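Local coordinates for nucleoporin nup120 (Schizosaccharomyces pombe, PDB 4GQ2), which serves as a structural component of the nuclear pore complex, whose nucleoporins can also dock transiently associated nuclear transport factors, at residues 145-148 and 154-157; 130-135 and 184-189; 578-583 and 638-643. All coordinates share one frame; numbering follows the deposited sequence.

Contact 1. Residues 145-148 and 154-157; sequences KTWF and RLDD
W147 meets L155 through a single methyl group: CD2 of L155 lies 3.6 Å from CZ2 of the indole. The same methyl lies 4.0 Å from CE2 and almost as near to NE1, so it meets the indole along its CZ2-CE2-NE1 side. The two side chains cross at roughly a right angle, and the methyl approaches the indole obliquely. The rotation of W147 about CA-CB, with CG anti to the carbonyl carbon (chi1 -63°), carries the six-membered ring over to the 154-157 loop although the backbone itself stays well back. Strand 21-26 completes this apolar patch: L25 touches both W147 and L155, and L23 adds to the cover on the tryptophan.

Polar contacts are thinner. The carbonyl oxygen of R154 sits near the indole plane at the ring edge, but at 3.8 Å from NE1 it makes no hydrogen bond. A water takes that role instead. It accepts a weak bond from W147 NE1 at 3.3 Å and another weak one from the backbone N of D156, so the indole N-H and the loop amide share one oxygen.

Before the helix, K145 NZ forms salt bridges with E96 and D125. Within the turn, the backbone N of F148 bonds to K145 O at 3.1 Å.

In the fold, helix 146-149 and the loop after it connect the third and fourth strands of a four-stranded beta-propeller blade. The chemistry is that of a buried aromatic covered by a more exposed loop: van der Waals contact does most of the joining, and the indole N-H is linked to the loop backbone through a water by two weak bonds, which implies a modest, largely apolar attachment.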
loop_
_atom_site.group_PDB
_atom_site.type_symbol
_atom_site.label_atom_id
_atom_site.label_comp_id
_atom_site.label_asym_id
_atom_site.label_seq_id
_atom_site.Cartn_x
_atom_site.Cartn_y
_atom_site.Cartn_z
ATOM N N LYS A 145 -28.664 11.812 7.481
ATOM C CA LYS A 145 -27.707 11.349 6.471
ATOM C C LYS A 145 -26.549 12.335 6.291
ATOM O O LYS A 145 -25.424 11.934 5.991
ATOM C CB LYS A 145 -28.403 11.098 5.133
ATOM C CG LYS A 145 -29.286 9.861 5.128
ATOM C CD LYS A 145 -29.888 9.596 3.758
ATOM C CE LYS A 145 -30.748 8.341 3.786
ATOM N NZ LYS A 145 -31.261 7.983 2.436
ATOM N N THR A 146 -26.841 13.618 6.490
ATOM C CA THR A 146 -25.854 14.699 6.430
ATOM C C THR A 146 -24.637 14.447 7.317
ATOM O O THR A 146 -23.519 14.835 6.967
ATOM C CB THR A 146 -26.506 16.040 6.840
ATOM O OG1 THR A 146 -27.466 16.419 5.850
ATOM C CG2 THR A 146 -25.475 17.153 6.968
ATOM N N TRP A 147 -24.861 13.802 8.462
ATOM C CA TRP A 147 -23.810 13.589 9.456
ATOM C C TRP A 147 -22.687 12.770 8.901
ATOM O O TRP A 147 -21.532 12.919 9.305
ATOM C CB TRP A 147 -24.359 12.873 10.682
ATOM C CG TRP A 147 -25.407 13.620 11.460
ATOM C CD1 TRP A 147 -25.865 14.922 11.262
ATOM C CD2 TRP A 147 -26.134 13.137 12.634
ATOM N NE1 TRP A 147 -26.818 15.250 12.186
ATOM C CE2 TRP A 147 -27.026 14.228 13.040
ATOM C CE3 TRP A 147 -26.146 11.949 13.356
ATOM C CZ2 TRP A 147 -27.882 14.111 14.127
ATOM C CZ3 TRP A 147 -27.012 11.842 14.450
ATOM C CH2 TRP A 147 -27.857 12.899 14.827
ATOM N N PHE A 148 -23.032 11.881 7.979
ATOM C CA PHE A 148 -22.062 11.006 7.368
ATOM C C PHE A 148 -21.355 11.678 6.199
ATOM O O PHE A 148 -20.287 11.233 5.784
ATOM C CB PHE A 148 -22.748 9.714 6.913
ATOM C CG PHE A 148 -23.377 8.944 8.035
ATOM C CD1 PHE A 148 -22.627 8.034 8.774
ATOM C CD2 PHE A 148 -24.713 9.136 8.366
ATOM C CE1 PHE A 148 -23.202 7.325 9.817
ATOM C CE2 PHE A 148 -25.290 8.432 9.411
ATOM C CZ PHE A 148 -24.532 7.527 10.137
ATOM N N ARG A 154 -24.687 20.298 10.642
ATOM C CA ARG A 154 -25.687 20.966 11.477
ATOM C C ARG A 154 -26.565 19.997 12.273
ATOM O O ARG A 154 -27.084 19.012 11.733
ATOM C CB ARG A 154 -26.562 21.911 10.642
ATOM C CG ARG A 154 -26.089 23.361 10.620
ATOM C CD ARG A 154 -26.321 24.052 11.960
ATOM N NE ARG A 154 -26.019 25.484 11.917
ATOM C CZ ARG A 154 -25.981 26.285 12.983
ATOM N NH1 ARG A 154 -26.217 25.804 14.197
ATOM N NH2 ARG A 154 -25.698 27.573 12.834
ATOM N N LEU A 155 -26.711 20.293 13.561
ATOM C CA LEU A 155 -27.575 19.534 14.456
ATOM C C LEU A 155 -28.939 20.186 14.602
ATOM O O LEU A 155 -29.042 21.329 15.050
ATOM C CB LEU A 155 -26.945 19.433 15.846
ATOM C CG LEU A 155 -25.923 18.346 16.158
ATOM C CD1 LEU A 155 -25.514 18.460 17.619
ATOM C CD2 LEU A 155 -26.493 16.968 15.859
ATOM N N ASP A 156 -29.985 19.452 14.235
ATOM C CA ASP A 156 -31.341 19.850 14.582
ATOM C C ASP A 156 -31.472 19.763 16.095
ATOM O O ASP A 156 -30.879 18.883 16.715
ATOM C CB ASP A 156 -32.366 18.939 13.907
ATOM C CG ASP A 156 -32.451 19.159 12.405
ATOM O OD1 ASP A 156 -31.984 20.210 11.914
ATOM O OD2 ASP A 156 -32.997 18.275 11.711
ATOM N N ASP A 157 -32.236 20.683 16.680
ATOM C CA ASP A 157 -32.417 20.742 18.134
ATOM C C ASP A 157 -33.021 19.461 18.704
ATOM O O ASP A 157 -32.697 19.054 19.821
ATOM C CB ASP A 157 -33.291 21.941 18.520
ATOM C CG ASP A 157 -32.642 23.275 18.192
ATOM O OD1 ASP A 157 -31.395 23.354 18.153
ATOM O OD2 ASP A 157 -33.387 24.254 17.980
HETATM O O HOH W 1 -29.882 16.451 12.759
#

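Contact 2. Residues 130-135 and 184-189; sequences YAITHA and ICVSFF
The strands carrying Y130 and I184 run in much the same direction and draw apart along their length, from 8.2 Å between CA of Y130 and CA of I184 to 9.9 Å between CA of I132 and CA of V186, and no hydrogen bond joins them. This is the face-to-face packing of neighbouring beta-propeller blades: each strand is the second of its own four-stranded antiparallel sheet, and alternate residues send side chains into the space between the sheets.

Y130 offers one face of its ring. I184 lies across it, the two side chains sliding past each other in opposite directions, with CB over the middle of the ring and CD1 making a CH-pi contact 4.0 Å from the ring centroid. CG1 of I184 stands opposite its own backbone N (chi1 -178°), which carries CD1 back over the root of the tyrosine, 3.6 Å from CG. The other branch, CG2, touches the far part of the ring near CE1. The phenol oxygen is satisfied by a hydrogen bond with S180 O, and Y140 meets the ring with its plane turned about 65°. M176 fills in beside Y130, I132 and I184.

With an alanine in place of Y130, I184 would probably lose the aromatic surface it rests on, opening a gap between the blades and leaving S180 O without its hydroxyl partner.

Farther along, the aliphatic pair meets tip to tip, I132 CD1 standing 4.0 Å from V186 CG2.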
loop_
_atom_site.group_PDB
_atom_site.type_symbol
_atom_site.label_atom_id
_atom_site.label_comp_id
_atom_site.label_asym_id
_atom_site.label_seq_id
_atom_site.Cartn_x
_atom_site.Cartn_y
_atom_site.Cartn_z
ATOM N N TYR A 130 -33.185 3.720 19.080
ATOM C CA TYR A 130 -33.526 3.583 20.489
ATOM C C TYR A 130 -32.316 3.021 21.225
ATOM O O TYR A 130 -31.768 1.992 20.825
ATOM C CB TYR A 130 -34.688 2.609 20.677
ATOM C CG TYR A 130 -35.986 2.985 20.003
ATOM C CD1 TYR A 130 -36.893 3.851 20.617
ATOM C CD2 TYR A 130 -36.322 2.448 18.762
ATOM C CE1 TYR A 130 -38.090 4.188 20.001
ATOM C CE2 TYR A 130 -37.515 2.781 18.136
ATOM C CZ TYR A 130 -38.395 3.647 18.758
ATOM O OH TYR A 130 -39.579 3.967 18.135
ATOM N N ALA A 131 -31.913 3.689 22.305
ATOM C CA ALA A 131 -30.804 3.233 23.138
ATOM C C ALA A 131 -31.130 3.341 24.622
ATOM O O ALA A 131 -31.668 4.353 25.079
ATOM C CB ALA A 131 -29.541 4.016 22.817
ATOM N N ILE A 132 -30.808 2.283 25.363
ATOM C CA ILE A 132 -30.998 2.247 26.812
ATOM C C ILE A 132 -29.656 2.007 27.483
ATOM O O ILE A 132 -28.903 1.093 27.114
ATOM C CB ILE A 132 -32.016 1.158 27.242
ATOM C CG1 ILE A 132 -33.418 1.491 26.713
ATOM C CG2 ILE A 132 -32.048 1.020 28.758
ATOM C CD1 ILE A 132 -34.372 0.315 26.644
ATOM N N THR A 133 -29.360 2.840 28.469
ATOM C CA THR A 133 -28.096 2.770 29.168
ATOM C C THR A 133 -28.258 1.990 30.473
ATOM O O THR A 133 -29.376 1.656 30.862
ATOM C CB THR A 133 -27.542 4.183 29.426
ATOM O OG1 THR A 133 -28.472 4.928 30.219
ATOM C CG2 THR A 133 -27.329 4.908 28.104
ATOM N N HIS A 134 -27.141 1.688 31.132
ATOM C CA HIS A 134 -27.149 0.979 32.409
ATOM C C HIS A 134 -27.848 1.789 33.480
ATOM O O HIS A 134 -28.327 1.235 34.474
ATOM C CB HIS A 134 -25.721 0.606 32.831
ATOM C CG HIS A 134 -25.648 -0.162 34.137
ATOM N ND1 HIS A 134 -25.379 0.435 35.316
ATOM C CD2 HIS A 134 -25.842 -1.513 34.418
ATOM C CE1 HIS A 134 -25.390 -0.485 36.299
ATOM N NE2 HIS A 134 -25.672 -1.676 35.749
ATOM N N ALA A 135 -27.923 3.103 33.274
ATOM C CA ALA A 135 -28.613 4.005 34.196
ATOM C C ALA A 135 -30.113 4.014 33.955
ATOM O O ALA A 135 -30.865 4.614 34.725
ATOM C CB ALA A 135 -28.062 5.410 34.081
ATOM N N ILE A 184 -41.853 0.957 20.897
ATOM C CA ILE A 184 -40.860 -0.064 21.216
ATOM C C ILE A 184 -41.327 -0.934 22.389
ATOM O O ILE A 184 -41.998 -0.457 23.303
ATOM C CB ILE A 184 -39.470 0.561 21.512
ATOM C CG1 ILE A 184 -38.431 -0.527 21.800
ATOM C CG2 ILE A 184 -39.541 1.558 22.667
ATOM C CD1 ILE A 184 -37.045 -0.199 21.309
ATOM N N CYS A 185 -40.982 -2.215 22.341
ATOM C CA CYS A 185 -41.206 -3.118 23.458
ATOM C C CYS A 185 -39.909 -3.400 24.195
ATOM O O CYS A 185 -38.859 -3.581 23.580
ATOM C CB CYS A 185 -41.810 -4.432 22.978
ATOM S SG CYS A 185 -43.460 -4.255 22.277
ATOM N N VAL A 186 -40.001 -3.442 25.520
ATOM C CA VAL A 186 -38.859 -3.698 26.384
ATOM C C VAL A 186 -39.267 -4.748 27.413
ATOM O O VAL A 186 -40.235 -4.564 28.150
ATOM C CB VAL A 186 -38.390 -2.405 27.093
ATOM C CG1 VAL A 186 -37.227 -2.682 28.033
ATOM C CG2 VAL A 186 -38.015 -1.336 26.079
ATOM N N SER A 187 -38.536 -5.857 27.445
ATOM C CA SER A 187 -38.779 -6.912 28.424
ATOM C C SER A 187 -37.817 -6.764 29.592
ATOM O O SER A 187 -36.739 -6.168 29.455
ATOM C CB SER A 187 -38.635 -8.297 27.783
ATOM O OG SER A 187 -37.296 -8.551 27.394
ATOM N N PHE A 188 -38.202 -7.321 30.737
ATOM C CA PHE A 188 -37.432 -7.135 31.960
ATOM C C PHE A 188 -36.746 -8.406 32.425
ATOM O O PHE A 188 -37.251 -9.506 32.210
ATOM C CB PHE A 188 -38.308 -6.532 33.059
ATOM C CG PHE A 188 -38.923 -5.215 32.678
ATOM C CD1 PHE A 188 -38.174 -4.040 32.729
ATOM C CD2 PHE A 188 -40.247 -5.148 32.250
ATOM C CE1 PHE A 188 -38.740 -2.826 32.374
ATOM C CE2 PHE A 188 -40.818 -3.933 31.891
ATOM C CZ PHE A 188 -40.064 -2.771 31.956
ATOM N N PHE A 189 -35.592 -8.236 33.066
ATOM C CA PHE A 189 -34.732 -9.350 33.445
ATOM C C PHE A 189 -35.422 -10.373 34.349
ATOM O O PHE A 189 -35.233 -11.581 34.173
ATOM C CB PHE A 189 -33.450 -8.840 34.113
ATOM C CG PHE A 189 -32.505 -9.935 34.505
ATOM C CD1 PHE A 189 -31.555 -10.402 33.606
ATOM C CD2 PHE A 189 -32.584 -10.521 35.761
ATOM C CE1 PHE A 189 -30.690 -11.425 33.958
ATOM C CE2 PHE A 189 -31.725 -11.547 36.121
ATOM C CZ PHE A 189 -30.775 -11.998 35.219
#

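Contact 3. Residues 578-583 and 638-643; sequences LDLGRS and DTLVSL
L580 crosses the gap to T639 and L640 from a helix whose axis runs roughly opposite to theirs. Its CB points at helix 630-641 and supplies reach rather than contact. CG, set anti to the carbonyl carbon, forks the chain just short of the other helix. Of the two methyls, CD1 is the outermost, because chi2 of -179° places it opposite CA. It lies 3.5 Å from T639 OG1, a van der Waals approach of a methyl to a hydroxyl. Beside this it meets L640, at 3.9 Å from CD2 and only slightly more from CG. CD2 of L580 touches more lightly, 4.1 Å from the same T639 OG1.

The setting is the helical part of the protein, where helices 571-585 and 630-641 pack side by side with two other helices intervening along the chain. L640 is the more deeply buried partner: besides the methyl of L580 it touches I577, which lies about one turn before L580 on helix 571-585, L711 of helix 709-713 and I703 of helix 672-703. A polar link joins the two helices as well: S583 OG and the hydroxyl of Y632 are hydrogen-bonded.

Each segment also ties itself together. R582 NH2 meets D579 OD1 at 2.7 Å in a fairly straight salt bridge (159° at the hydrogen), using the anti side of the carboxylate, while NE adds only a weak bond to the same oxygen. R582 NH1 turns to F552 O. On the other segment, S642 OG donates to T639 O at 3.1 Å, coming from above the carbonyl plane.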
loop_
_atom_site.group_PDB
_atom_site.type_symbol
_atom_site.label_atom_id
_atom_site.label_comp_id
_atom_site.label_asym_id
_atom_site.label_seq_id
_atom_site.Cartn_x
_atom_site.Cartn_y
_atom_site.Cartn_z
ATOM N N LEU A 578 0.681 -28.929 -10.631
ATOM C CA LEU A 578 0.515 -27.728 -9.813
ATOM C C LEU A 578 1.199 -27.920 -8.455
ATOM O O LEU A 578 1.944 -27.046 -8.002
ATOM C CB LEU A 578 -0.968 -27.349 -9.654
ATOM C CG LEU A 578 -1.428 -26.168 -8.770
ATOM C CD1 LEU A 578 -1.585 -26.603 -7.315
ATOM C CD2 LEU A 578 -0.541 -24.924 -8.875
ATOM N N ASP A 579 0.968 -29.073 -7.825
ATOM C CA ASP A 579 1.601 -29.362 -6.546
ATOM C C ASP A 579 3.126 -29.363 -6.652
ATOM O O ASP A 579 3.815 -28.931 -5.721
ATOM C CB ASP A 579 1.095 -30.680 -5.967
ATOM C CG ASP A 579 1.594 -30.921 -4.560
ATOM O OD1 ASP A 579 1.183 -30.179 -3.647
ATOM O OD2 ASP A 579 2.402 -31.850 -4.369
ATOM N N LEU A 580 3.641 -29.838 -7.787
ATOM C CA LEU A 580 5.078 -29.782 -8.070
ATOM C C LEU A 580 5.598 -28.336 -8.100
ATOM O O LEU A 580 6.710 -28.061 -7.649
ATOM C CB LEU A 580 5.409 -30.503 -9.390
ATOM C CG LEU A 580 5.203 -32.021 -9.533
ATOM C CD1 LEU A 580 5.632 -32.483 -10.913
ATOM C CD2 LEU A 580 5.960 -32.815 -8.478
ATOM N N GLY A 581 4.786 -27.422 -8.632
ATOM C CA GLY A 581 5.102 -25.998 -8.637
ATOM C C GLY A 581 5.060 -25.406 -7.241
ATOM O O GLY A 581 5.993 -24.694 -6.832
ATOM N N ARG A 582 3.985 -25.716 -6.509
ATOM C CA ARG A 582 3.834 -25.307 -5.112
ATOM C C ARG A 582 5.029 -25.723 -4.259
ATOM O O ARG A 582 5.555 -24.914 -3.500
ATOM C CB ARG A 582 2.574 -25.905 -4.485
ATOM C CG ARG A 582 1.252 -25.377 -5.007
ATOM C CD ARG A 582 0.114 -25.672 -4.036
ATOM N NE ARG A 582 0.046 -27.072 -3.603
ATOM C CZ ARG A 582 -1.026 -27.643 -3.056
ATOM N NH1 ARG A 582 -2.148 -26.951 -2.883
ATOM N NH2 ARG A 582 -0.986 -28.915 -2.688
ATOM N N SER A 583 5.447 -26.981 -4.380
ATOM C CA SER A 583 6.496 -27.506 -3.524
ATOM C C SER A 583 7.874 -26.989 -3.907
ATOM O O SER A 583 8.745 -26.859 -3.052
ATOM C CB SER A 583 6.460 -29.036 -3.474
ATOM O OG SER A 583 6.699 -29.591 -4.743
ATOM N N ASP A 638 11.653 -36.952 -13.233
ATOM C CA ASP A 638 11.103 -38.285 -13.439
ATOM C C ASP A 638 9.582 -38.330 -13.362
ATOM O O ASP A 638 8.950 -38.981 -14.200
ATOM C CB ASP A 638 11.769 -39.308 -12.514
ATOM C CG ASP A 638 13.140 -39.740 -13.022
ATOM O OD1 ASP A 638 13.344 -39.767 -14.256
ATOM O OD2 ASP A 638 14.019 -40.049 -12.191
ATOM N N THR A 639 8.989 -37.607 -12.407
ATOM C CA THR A 639 7.522 -37.581 -12.319
ATOM C C THR A 639 6.898 -36.786 -13.457
ATOM O O THR A 639 5.760 -37.053 -13.835
ATOM C CB THR A 639 6.944 -37.155 -10.931
ATOM O OG1 THR A 639 6.184 -35.947 -11.041
ATOM C CG2 THR A 639 8.017 -37.020 -9.877
ATOM N N LEU A 640 7.640 -35.829 -14.016
ATOM C CA LEU A 640 7.145 -35.077 -15.177
ATOM C C LEU A 640 7.169 -35.898 -16.467
ATOM O O LEU A 640 6.243 -35.815 -17.282
ATOM C CB LEU A 640 7.903 -33.767 -15.363
ATOM C CG LEU A 640 7.511 -32.609 -14.437
ATOM C CD1 LEU A 640 8.551 -31.501 -14.539
ATOM C CD2 LEU A 640 6.099 -32.091 -14.724
ATOM N N VAL A 641 8.220 -36.694 -16.636
ATOM C CA VAL A 641 8.351 -37.594 -17.789
ATOM C C VAL A 641 7.259 -38.673 -17.808
ATOM O O VAL A 641 6.835 -39.118 -18.876
ATOM C CB VAL A 641 9.758 -38.233 -17.829
ATOM C CG1 VAL A 641 9.816 -39.413 -18.789
ATOM C CG2 VAL A 641 10.794 -37.184 -18.207
ATOM N N SER A 642 6.795 -39.071 -16.627
ATOM C CA SER A 642 5.807 -40.138 -16.507
ATOM C C SER A 642 4.414 -39.702 -16.950
ATOM O O SER A 642 3.510 -40.525 -17.065
ATOM C CB SER A 642 5.734 -40.630 -15.065
ATOM O OG SER A 642 4.734 -39.923 -14.350
ATOM N N LEU A 643 4.236 -38.407 -17.179
ATOM C CA LEU A 643 2.919 -37.878 -17.506
ATOM C C LEU A 643 2.699 -37.842 -19.015
ATOM O O LEU A 643 3.600 -37.491 -19.777
ATOM C CB LEU A 643 2.715 -36.494 -16.876
ATOM C CG LEU A 643 2.803 -36.428 -15.338
ATOM C CD1 LEU A 643 3.062 -35.010 -14.850
ATOM C CD2 LEU A 643 1.567 -37.001 -14.661
#

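Contacts 1 and 2 belong to the beta-propeller, contact 3 to the helices that follow it. The first two have centres 25 Å apart, and both involve the blade built from strands 115-121, 126-133, 138-143 and 160-163: contact 1 closes the link between its last two strands, whereas contact 2 packs its second strand on the next blade. Along the chain, contact 1 falls between the two segments of contact 2. Contact 3 comes later, on the opposite side of the chain's centre, with centres about 63 Å from contact 1 and 64 Å from contact 2. The protein thus joins two differently built parts, each packed locally, into one structural component of the nuclear pore.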